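Local structure of aldehyde dehydrogenase 12 (Zea mays, 6D97) at residues K260-A265 and E280-D285; V192-P197 and L522-H527; L207-A212 and N217-K222. The protein probably catalyses the NAD+-dependent oxidation of L-glutamate gamma-semialdehyde to glutamate, the last step of proline catabolism in plants. All coordinates share one frame; numbering follows the deposited sequence.

Overall arrangement
From the N terminus, strand 191-196 opens contact 2, which does not close until residues 522-527, near the C terminus, over 300 residues later. Within this long loop lie the two local contacts, one after the other. Contact 3 closes first, joining helix 203-214 to strand 218-223 in the beta-alpha-beta unit that strand 191-196 begins. Contact 1 follows, joining helices 255-265 and 276-285 on either side of strand 269-273 in sequence. Strand 191-196 links all three: L262 packs on A193 and I195, and L282 on I195, whereas I194 pairs with V220 and K222 of contact 3. The NAD lies by all three contacts.

Contact 1: residues K260-A265 and E280-D285; sequences KLLLEA and EKLAAD
D285, which the methyl-bearing tip of L263 touches across the contact, carries a doubly held oxygen, OD2. K281 NZ, one helical turn earlier, forms a salt bridge to D285 OD2 at 2.8 Å, coming to the syn lone pair on the side of OD1. N259, just ahead of 260-265 in helix 255-265, gives its ND2 to the same oxygen and takes a hydrogen bond from K281 NZ on its OD1, so the polar link between the helices runs through this NAD-binding asparagine.

Across the interface itself there is no hydrogen bond. L263 lays CD2 against the last turn of helix 276-285, 3.7 Å from the carbonyl O of D285 and 4.1 Å from D285 CB. Beside it, on the sheet side, L262 and L282 cross at about a right angle. L262 CD1 meets both methyls of L282, with CD2 3.9 Å away and CD1 at a like distance. L262 holds CG beside its backbone N and extends beyond it (chi1 -65°, chi2 176°), which carries CD1 out to the neighbouring helix. Both leucines also rest on I195 of strand 191-196, and L282 continues to F272 and the NAD.

The two helices therefore flank the same face of the parallel sheet, joined in sequence through strand 269-273. L263 lies at the exposed border, and K287 of the second subunit packs on E280 and A284 further out.

Chemically the contact has two layers: a buried leucine pair, whose L282 reaches the cofactor, and an outer ion pair with its asparagine. That network would probably hold the amide of N259 in one orientation, with OD1 turned where it can also accept from NAD.

Contact 2: residues V192-P197 and L522-H527; sequences VAIITP and LVWSCH. With NAD (nicotinamide-adenine-dinucleotide), chain E.
The outer rim of the W524 indole meets V192 and I194, two residues whose side chains leave the same face of strand 191-196. V192 CG2 lies 3.5 Å from W524 CZ3; with V192 CG1 beside the backbone N (chi1 -55°), CG2 falls between N and the carbonyl carbon and is turned to the ring. I194 sends CG1 to within 3.6 Å of W524 CH2, and its CD1 continues alongside CZ2. Both aliphatic groups approach obliquely. The backbone between them adds A193 O, which lies in the ring plane at its edge, 3.8 Å from W524 CH2.

W524 is held from its own segment too: V523 CG1 lies over one face of the W524 ring, 3.4 Å from its plane and nearer the edge than the middle. The polar end of the indole turns to helix 203-214, where Q208 OE1 accepts a hydrogen bond from NE1. Replacing W524 by an alanine would probably open a gap beside V192 and I194 and leave Q208 OE1 without its indole partner.

Away from this tight patch the segments diverge, and no hydrogen bond joins them. C526 and H527 run off toward the second subunit, whose W502 ring meets that of H527, while residues 195-197 lead to the cofactor. There I195 CG2 touches NAD O4B at 3.2 Å, and T196 O accepts a hydrogen bond from NAD O3B at 3.1 Å.

The tryptophan thus joins the C-terminal helix 517-524 to a central strand of the parallel sheet, on the face that helix 203-214 also covers. Ribose binding at the carboxyl end of such a strand is characteristic of the Rossmann-type NAD domain of aldehyde dehydrogenases.

Contact 3: residues L207-A212 and N217-K222; sequences LQLMGA and NKPVLK. With NAD (nicotinamide-adenine-dinucleotide), chain E.
P219 is the bump on strand 218-222 that fills the hollow between L209 and A212, one turn apart on helix 203-214. L209 CD1 presses on P219 CG at 3.7 Å, the two side chains crossing at about a right angle, while A212 CB meets the proline's CB at 4.2 Å. L209 has CG anti to its own N (chi1 170°), which directs its methyls along the strand: CD1 faces P219, and CD2 approaches L221 CD2 more loosely. Helix 207-212 and strand 218-222 run nearly antiparallel, at 161°, within the beta-alpha-beta unit that strand 191-196 begins.

The turn end is polar. A212 O takes two hydrogen bonds from N217: ND2, at 2.9 Å, comes in the carbonyl plane onto a lone pair, and the backbone N, at 3.1 Å, from 27° outside that plane. ND2 also reaches W524 O.

At the far end of the strand, K222 NZ donates to NAD O2B at 2.8 Å and weakly to O3B. Chemically, ND2 and the backbone N fix N217 to the end of the helix, while OD1 ties it to the Y189-G190 backbone; K222 NZ, which also donates to S253 O, probably brings its charge to the adenosine ribose hydroxyls.

Contact 1: residues K260-A265 and E280-D285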
loop_
_atom_site.group_PDB
_atom_site.type_symbol
_atom_site.label_atom_id
_atom_site.label_comp_id
_atom_site.label_asym_id
_atom_site.label_seq_id
_atom_site.Cartn_x
_atom_site.Cartn_y
_atom_site.Cartn_z
ATOM N N LYS A 260 38.585 9.062 3.329
ATOM C CA LYS A 260 38.797 10.466 3.666
ATOM C C LYS A 260 37.702 11.344 3.075
ATOM O O LYS A 260 37.227 12.280 3.729
ATOM C CB LYS A 260 40.162 10.937 3.170
ATOM C CG LYS A 260 41.362 10.199 3.728
ATOM C CD LYS A 260 42.627 10.815 3.145
ATOM C CE LYS A 260 43.728 9.793 2.938
ATOM N NZ LYS A 260 44.304 9.321 4.224
ATOM N N LEU A 261 37.296 11.066 1.833
ATOM C CA LEU A 261 36.252 11.869 1.207
ATOM C C LEU A 261 34.942 11.765 1.976
ATOM O O LEU A 261 34.230 12.762 2.143
ATOM C CB LEU A 261 36.059 11.441 -0.246
ATOM C CG LEU A 261 34.874 12.083 -0.965
ATOM C CD1 LEU A 261 35.021 13.596 -1.001
ATOM C CD2 LEU A 261 34.738 11.522 -2.368
ATOM N N LEU A 262 34.617 10.564 2.467
ATOM C CA LEU A 262 33.385 10.380 3.228
ATOM C C LEU A 262 33.400 11.197 4.512
ATOM O O LEU A 262 32.384 11.791 4.891
ATOM C CB LEU A 262 33.179 8.900 3.552
ATOM C CG LEU A 262 32.942 7.930 2.393
ATOM C CD1 LEU A 262 32.852 6.495 2.905
ATOM C CD2 LEU A 262 31.689 8.305 1.627
ATOM N N LEU A 263 34.540 11.236 5.197
ATOM C CA LEU A 263 34.628 11.981 6.445
ATOM C C LEU A 263 34.792 13.477 6.225
ATOM O O LEU A 263 34.482 14.260 7.129
ATOM C CB LEU A 263 35.783 11.436 7.286
ATOM C CG LEU A 263 35.538 10.009 7.778
ATOM C CD1 LEU A 263 36.788 9.404 8.399
ATOM C CD2 LEU A 263 34.384 9.995 8.770
ATOM N N GLU A 264 35.260 13.891 5.049
ATOM C CA GLU A 264 35.422 15.309 4.757
ATOM C C GLU A 264 34.185 15.911 4.104
ATOM O O GLU A 264 33.832 17.059 4.390
ATOM C CB GLU A 264 36.642 15.525 3.859
ATOM C CG GLU A 264 37.973 15.409 4.585
ATOM C CD GLU A 264 38.812 16.662 4.448
ATOM O OE1 GLU A 264 39.723 16.684 3.594
ATOM O OE2 GLU A 264 38.546 17.636 5.185
ATOM N N ALA A 265 33.518 15.159 3.226
ATOM C CA ALA A 265 32.328 15.670 2.560
ATOM C C ALA A 265 31.067 15.474 3.387
ATOM O O ALA A 265 30.073 16.169 3.148
ATOM C CB ALA A 265 32.159 15.001 1.193
ATOM N N GLU A 280 31.763 -2.595 8.271
ATOM C CA GLU A 280 31.689 -2.270 9.692
ATOM C C GLU A 280 32.568 -1.072 10.036
ATOM O O GLU A 280 32.192 -0.242 10.872
ATOM C CB GLU A 280 32.079 -3.490 10.529
ATOM C CG GLU A 280 31.136 -4.675 10.379
ATOM C CD GLU A 280 29.722 -4.347 10.815
ATOM O OE1 GLU A 280 29.561 -3.569 11.779
ATOM O OE2 GLU A 280 28.771 -4.855 10.185
ATOM N N LYS A 281 33.743 -0.970 9.407
ATOM C CA LYS A 281 34.595 0.201 9.601
ATOM C C LYS A 281 33.882 1.471 9.151
ATOM O O LYS A 281 33.883 2.483 9.862
ATOM C CB LYS A 281 35.908 0.026 8.837
ATOM C CG LYS A 281 36.916 1.140 9.060
ATOM C CD LYS A 281 37.945 1.169 7.939
ATOM C CE LYS A 281 39.080 2.129 8.247
ATOM N NZ LYS A 281 38.566 3.476 8.604
ATOM N N LEU A 282 33.266 1.432 7.965
ATOM C CA LEU A 282 32.524 2.591 7.480
ATOM C C LEU A 282 31.316 2.883 8.359
ATOM O O LEU A 282 31.003 4.049 8.626
ATOM C CB LEU A 282 32.088 2.379 6.030
ATOM C CG LEU A 282 33.157 2.513 4.945
ATOM C CD1 LEU A 282 32.515 2.689 3.579
ATOM C CD2 LEU A 282 34.064 3.685 5.259
ATOM N N ALA A 283 30.619 1.836 8.815
ATOM C CA ALA A 283 29.471 2.042 9.692
ATOM C C ALA A 283 29.876 2.726 10.987
ATOM O O ALA A 283 29.080 3.462 11.580
ATOM C CB ALA A 283 28.786 0.708 9.992
ATOM N N ALA A 284 31.108 2.494 11.443
ATOM C CA ALA A 284 31.594 3.166 12.638
ATOM C C ALA A 284 32.069 4.577 12.320
ATOM O O ALA A 284 31.745 5.524 13.046
ATOM C CB ALA A 284 32.719 2.353 13.285
ATOM N N ASP A 285 32.832 4.736 11.233
ATOM C CA ASP A 285 33.335 6.055 10.864
ATOM C C ASP A 285 32.191 7.022 10.587
ATOM O O ASP A 285 32.196 8.164 11.062
ATOM C CB ASP A 285 34.249 5.950 9.643
ATOM C CG ASP A 285 35.574 5.301 9.964
ATOM O OD1 ASP A 285 35.832 5.031 11.157
ATOM O OD2 ASP A 285 36.355 5.059 9.020
#

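Contact 2: residues V192-P197 and L522-H527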
loop_
_atom_site.group_PDB
_atom_site.type_symbol
_atom_site.label_atom_id
_atom_site.label_comp_id
_atom_site.label_asym_id
_atom_site.label_seq_id
_atom_site.Cartn_x
_atom_site.Cartn_y
_atom_site.Cartn_z
ATOM N N VAL A 192 25.024 12.279 -1.301
ATOM C CA VAL A 192 25.188 10.888 -0.898
ATOM C C VAL A 192 26.377 10.284 -1.637
ATOM O O VAL A 192 26.916 10.865 -2.581
ATOM C CB VAL A 192 23.916 10.052 -1.155
ATOM C CG1 VAL A 192 22.711 10.686 -0.484
ATOM C CG2 VAL A 192 23.673 9.885 -2.640
ATOM N N ALA A 193 26.774 9.091 -1.195
ATOM C CA ALA A 193 27.894 8.365 -1.771
ATOM C C ALA A 193 27.503 6.915 -2.023
ATOM O O ALA A 193 26.664 6.349 -1.314
ATOM C CB ALA A 193 29.125 8.418 -0.863
ATOM N N ILE A 194 28.113 6.327 -3.050
ATOM C CA ILE A 194 27.885 4.936 -3.429
ATOM C C ILE A 194 29.232 4.274 -3.669
ATOM O O ILE A 194 30.068 4.802 -4.410
ATOM C CB ILE A 194 27.001 4.815 -4.680
ATOM C CG1 ILE A 194 25.703 5.580 -4.467
ATOM C CG2 ILE A 194 26.688 3.363 -4.974
ATOM C CD1 ILE A 194 24.915 5.775 -5.741
ATOM N N ILE A 195 29.439 3.119 -3.041
ATOM C CA ILE A 195 30.695 2.380 -3.099
ATOM C C ILE A 195 30.364 0.921 -3.394
ATOM O O ILE A 195 29.659 0.274 -2.610
ATOM C CB ILE A 195 31.483 2.506 -1.784
ATOM C CG1 ILE A 195 31.679 3.980 -1.416
ATOM C CG2 ILE A 195 32.811 1.789 -1.893
ATOM C CD1 ILE A 195 32.260 4.195 -0.041
ATOM N N THR A 196 30.863 0.403 -4.513
ATOM C CA THR A 196 30.521 -0.929 -4.989
ATOM C C THR A 196 31.767 -1.733 -5.333
ATOM O O THR A 196 32.832 -1.162 -5.595
ATOM C CB THR A 196 29.598 -0.855 -6.216
ATOM O OG1 THR A 196 30.350 -0.465 -7.368
ATOM C CG2 THR A 196 28.483 0.139 -5.982
ATOM N N PRO A 197 31.662 -3.084 -5.353
ATOM C CA PRO A 197 32.863 -3.919 -5.480
ATOM C C PRO A 197 33.164 -4.380 -6.899
ATOM O O PRO A 197 32.581 -3.893 -7.872
ATOM C CB PRO A 197 32.525 -5.114 -4.584
ATOM C CG PRO A 197 31.056 -5.306 -4.837
ATOM C CD PRO A 197 30.472 -3.916 -5.092
ATOM N N LEU A 522 13.573 2.624 0.445
ATOM C CA LEU A 522 14.195 2.405 1.749
ATOM C C LEU A 522 15.608 2.973 1.788
ATOM O O LEU A 522 15.997 3.637 2.758
ATOM C CB LEU A 522 14.216 0.911 2.075
ATOM C CG LEU A 522 15.213 0.495 3.160
ATOM C CD1 LEU A 522 14.655 0.837 4.537
ATOM C CD2 LEU A 522 15.567 -0.979 3.057
ATOM N N VAL A 523 16.384 2.738 0.735
ATOM C CA VAL A 523 17.803 3.073 0.764
ATOM C C VAL A 523 18.028 4.558 0.512
ATOM O O VAL A 523 18.913 5.170 1.120
ATOM C CB VAL A 523 18.559 2.198 -0.255
ATOM C CG1 VAL A 523 19.979 2.688 -0.432
ATOM C CG2 VAL A 523 18.563 0.746 0.199
ATOM N N TRP A 524 17.236 5.168 -0.370
ATOM C CA TRP A 524 17.567 6.475 -0.922
ATOM C C TRP A 524 16.596 7.579 -0.532
ATOM O O TRP A 524 16.669 8.679 -1.091
ATOM C CB TRP A 524 17.674 6.378 -2.442
ATOM C CG TRP A 524 18.862 5.580 -2.837
ATOM C CD1 TRP A 524 18.880 4.426 -3.571
ATOM C CD2 TRP A 524 20.219 5.851 -2.477
ATOM N NE1 TRP A 524 20.172 3.975 -3.705
ATOM C CE2 TRP A 524 21.012 4.833 -3.044
ATOM C CE3 TRP A 524 20.844 6.866 -1.739
ATOM C CZ2 TRP A 524 22.395 4.798 -2.894
ATOM C CZ3 TRP A 524 22.213 6.830 -1.590
ATOM C CH2 TRP A 524 22.975 5.802 -2.168
ATOM N N SER A 525 15.701 7.326 0.417
ATOM C CA SER A 525 14.853 8.385 0.937
ATOM C C SER A 525 14.550 8.099 2.399
ATOM O O SER A 525 14.776 6.995 2.904
ATOM C CB SER A 525 13.560 8.529 0.127
ATOM O OG SER A 525 12.712 7.408 0.304
ATOM N N CYS A 526 14.050 9.123 3.076
ATOM C CA CYS A 526 13.594 9.019 4.449
ATOM C C CYS A 526 12.182 9.574 4.530
ATOM O O CYS A 526 11.715 10.272 3.628
ATOM C CB CYS A 526 14.518 9.773 5.414
ATOM S SG CYS A 526 14.733 11.522 5.029
ATOM N N HIS A 527 11.497 9.249 5.619
ATOM C CA HIS A 527 10.147 9.753 5.819
ATOM C C HIS A 527 10.191 11.211 6.258
ATOM O O HIS A 527 10.985 11.586 7.127
ATOM C CB HIS A 527 9.400 8.920 6.857
ATOM C CG HIS A 527 7.982 9.351 7.060
ATOM N ND1 HIS A 527 6.929 8.801 6.360
ATOM C CD2 HIS A 527 7.442 10.296 7.865
ATOM C CE1 HIS A 527 5.802 9.380 6.735
ATOM N NE2 HIS A 527 6.086 10.294 7.645
HETATM P PA NAD E . 35.787 -4.402 -0.463
HETATM O O1A NAD E . 35.187 -4.068 0.940
HETATM O O2A NAD E . 37.169 -4.819 -0.584
HETATM O O5B NAD E . 35.874 -3.347 -1.493
HETATM C C5B NAD E . 34.695 -2.840 -2.072
HETATM C C4B NAD E . 34.751 -1.349 -2.387
HETATM O O4B NAD E . 34.902 -0.547 -1.229
HETATM C C3B NAD E . 35.826 -0.987 -3.360
HETATM O O3B NAD E . 35.389 -0.021 -4.235
HETATM C C2B NAD E . 36.882 -0.465 -2.484
HETATM O O2B NAD E . 37.694 0.415 -3.163
HETATM C C1B NAD E . 36.074 0.197 -1.432
HETATM N N9A NAD E . 36.739 0.379 -0.159
HETATM C C8A NAD E . 37.610 -0.478 0.487
HETATM N N7A NAD E . 37.971 0.062 1.657
HETATM C C5A NAD E . 37.333 1.288 1.819
HETATM C C6A NAD E . 37.320 2.261 2.800
HETATM N N6A NAD E . 38.114 2.084 3.984
HETATM N N1A NAD E . 36.575 3.365 2.650
HETATM C C2A NAD E . 35.812 3.563 1.544
HETATM N N3A NAD E . 35.797 2.630 0.557
HETATM C C4A NAD E . 36.534 1.504 0.668
HETATM O O3 NAD E . 35.190 -5.474 -1.271
HETATM P PN NAD E . 35.891 -6.827 -1.722
HETATM O O1N NAD E . 34.691 -7.654 -2.311
HETATM O O2N NAD E . 36.882 -6.593 -2.825
HETATM O O5D NAD E . 36.509 -7.617 -0.600
#

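Contact 3: residues L207-A212 and N217-K222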
loop_
_atom_site.group_PDB
_atom_site.type_symbol
_atom_site.label_atom_id
_atom_site.label_comp_id
_atom_site.label_asym_id
_atom_site.label_seq_id
_atom_site.Cartn_x
_atom_site.Cartn_y
_atom_site.Cartn_z
ATOM N N LEU A 207 22.233 0.228 -10.552
ATOM C CA LEU A 207 20.925 0.182 -9.904
ATOM C C LEU A 207 20.879 1.080 -8.673
ATOM O O LEU A 207 19.848 1.707 -8.397
ATOM C CB LEU A 207 20.573 -1.259 -9.535
ATOM C CG LEU A 207 19.779 -2.069 -10.565
ATOM C CD1 LEU A 207 20.472 -2.102 -11.916
ATOM C CD2 LEU A 207 19.520 -3.483 -10.061
ATOM N N GLN A 208 21.979 1.159 -7.919
ATOM C CA GLN A 208 22.012 2.069 -6.779
ATOM C C GLN A 208 22.176 3.513 -7.235
ATOM O O GLN A 208 21.620 4.431 -6.618
ATOM C CB GLN A 208 23.132 1.675 -5.810
ATOM C CG GLN A 208 23.026 0.259 -5.254
ATOM C CD GLN A 208 21.945 0.107 -4.193
ATOM O OE1 GLN A 208 21.150 1.018 -3.958
ATOM N NE2 GLN A 208 21.919 -1.053 -3.540
ATOM N N LEU A 209 22.937 3.736 -8.313
ATOM C CA LEU A 209 23.094 5.085 -8.852
ATOM C C LEU A 209 21.753 5.663 -9.281
ATOM O O LEU A 209 21.404 6.790 -8.908
ATOM C CB LEU A 209 24.068 5.079 -10.030
ATOM C CG LEU A 209 24.145 6.376 -10.835
ATOM C CD1 LEU A 209 24.781 7.466 -9.987
ATOM C CD2 LEU A 209 24.923 6.163 -12.122
ATOM N N MET A 210 20.982 4.899 -10.064
ATOM C CA MET A 210 19.687 5.391 -10.521
ATOM C C MET A 210 18.719 5.551 -9.359
ATOM O O MET A 210 17.964 6.528 -9.311
ATOM C CB MET A 210 19.100 4.464 -11.587
ATOM C CG MET A 210 19.996 4.297 -12.808
ATOM S SD MET A 210 20.487 5.868 -13.557
ATOM C CE MET A 210 18.893 6.562 -13.996
ATOM N N GLY A 211 18.727 4.606 -8.413
ATOM C CA GLY A 211 17.875 4.735 -7.242
ATOM C C GLY A 211 18.137 6.015 -6.475
ATOM O O GLY A 211 17.206 6.735 -6.103
ATOM N N ALA A 212 19.415 6.326 -6.247
ATOM C CA ALA A 212 19.765 7.567 -5.567
ATOM C C ALA A 212 19.256 8.778 -6.341
ATOM O O ALA A 212 18.665 9.696 -5.760
ATOM C CB ALA A 212 21.278 7.651 -5.369
ATOM N N ASN A 217 18.534 12.586 -4.748
ATOM C CA ASN A 217 19.860 12.769 -4.182
ATOM C C ASN A 217 20.859 13.158 -5.268
ATOM O O ASN A 217 20.604 13.012 -6.467
ATOM C CB ASN A 217 20.329 11.493 -3.480
ATOM C CG ASN A 217 19.329 10.986 -2.456
ATOM O OD1 ASN A 217 19.245 11.508 -1.346
ATOM N ND2 ASN A 217 18.568 9.962 -2.827
ATOM N N LYS A 218 22.007 13.674 -4.829
ATOM C CA LYS A 218 23.153 13.859 -5.713
ATOM C C LYS A 218 24.261 12.923 -5.260
ATOM O O LYS A 218 24.891 13.171 -4.220
ATOM C CB LYS A 218 23.642 15.307 -5.720
ATOM C CG LYS A 218 24.936 15.491 -6.494
ATOM C CD LYS A 218 25.240 16.940 -6.786
ATOM C CE LYS A 218 26.515 17.044 -7.608
ATOM N NZ LYS A 218 26.804 18.444 -8.024
ATOM N N PRO A 219 24.515 11.836 -5.978
ATOM C CA PRO A 219 25.506 10.862 -5.527
ATOM C C PRO A 219 26.885 11.087 -6.119
ATOM O O PRO A 219 27.055 11.636 -7.210
ATOM C CB PRO A 219 24.919 9.538 -6.033
ATOM C CG PRO A 219 24.265 9.928 -7.320
ATOM C CD PRO A 219 23.769 11.353 -7.151
ATOM N N VAL A 220 27.883 10.652 -5.359
ATOM C CA VAL A 220 29.221 10.408 -5.874
ATOM C C VAL A 220 29.411 8.898 -5.897
ATOM O O VAL A 220 29.168 8.217 -4.891
ATOM C CB VAL A 220 30.304 11.117 -5.038
ATOM C CG1 VAL A 220 30.268 10.670 -3.577
ATOM C CG2 VAL A 220 31.675 10.883 -5.650
ATOM N N LEU A 221 29.777 8.369 -7.058
ATOM C CA LEU A 221 29.843 6.932 -7.276
ATOM C C LEU A 221 31.295 6.487 -7.356
ATOM O O LEU A 221 32.080 7.041 -8.132
ATOM C CB LEU A 221 29.099 6.534 -8.553
ATOM C CG LEU A 221 29.299 5.077 -8.970
ATOM C CD1 LEU A 221 28.722 4.113 -7.944
ATOM C CD2 LEU A 221 28.692 4.826 -10.332
ATOM N N LYS A 222 31.646 5.489 -6.552
ATOM C CA LYS A 222 32.980 4.904 -6.563
ATOM C C LYS A 222 32.853 3.409 -6.815
ATOM O O LYS A 222 32.192 2.700 -6.048
ATOM C CB LYS A 222 33.710 5.175 -5.246
ATOM C CG LYS A 222 35.149 4.691 -5.213
ATOM C CD LYS A 222 35.360 3.709 -4.075
ATOM C CE LYS A 222 36.825 3.334 -3.920
ATOM N NZ LYS A 222 37.301 2.479 -5.045
HETATM P PA NAD E . 35.787 -4.402 -0.463
HETATM O O1A NAD E . 35.187 -4.068 0.940
HETATM O O2A NAD E . 37.169 -4.819 -0.584
HETATM O O5B NAD E . 35.874 -3.347 -1.493
HETATM C C5B NAD E . 34.695 -2.840 -2.072
HETATM C C4B NAD E . 34.751 -1.349 -2.387
HETATM O O4B NAD E . 34.902 -0.547 -1.229
HETATM C C3B NAD E . 35.826 -0.987 -3.360
HETATM O O3B NAD E . 35.389 -0.021 -4.235
HETATM C C2B NAD E . 36.882 -0.465 -2.484
HETATM O O2B NAD E . 37.694 0.415 -3.163
HETATM C C1B NAD E . 36.074 0.197 -1.432
HETATM N N9A NAD E . 36.739 0.379 -0.159
HETATM C C8A NAD E . 37.610 -0.478 0.487
HETATM N N7A NAD E . 37.971 0.062 1.657
HETATM C C5A NAD E . 37.333 1.288 1.819
HETATM C C6A NAD E . 37.320 2.261 2.800
HETATM N N6A NAD E . 38.114 2.084 3.984
HETATM N N1A NAD E . 36.575 3.365 2.650
HETATM C C2A NAD E . 35.812 3.563 1.544
HETATM N N3A NAD E . 35.797 2.630 0.557
HETATM C C4A NAD E . 36.534 1.504 0.668
HETATM O O3 NAD E . 35.190 -5.474 -1.271
HETATM P PN NAD E . 35.891 -6.827 -1.722
HETATM O O1N NAD E . 34.691 -7.654 -2.311
HETATM O O2N NAD E . 36.882 -6.593 -2.825
HETATM O O5D NAD E . 36.509 -7.617 -0.600
#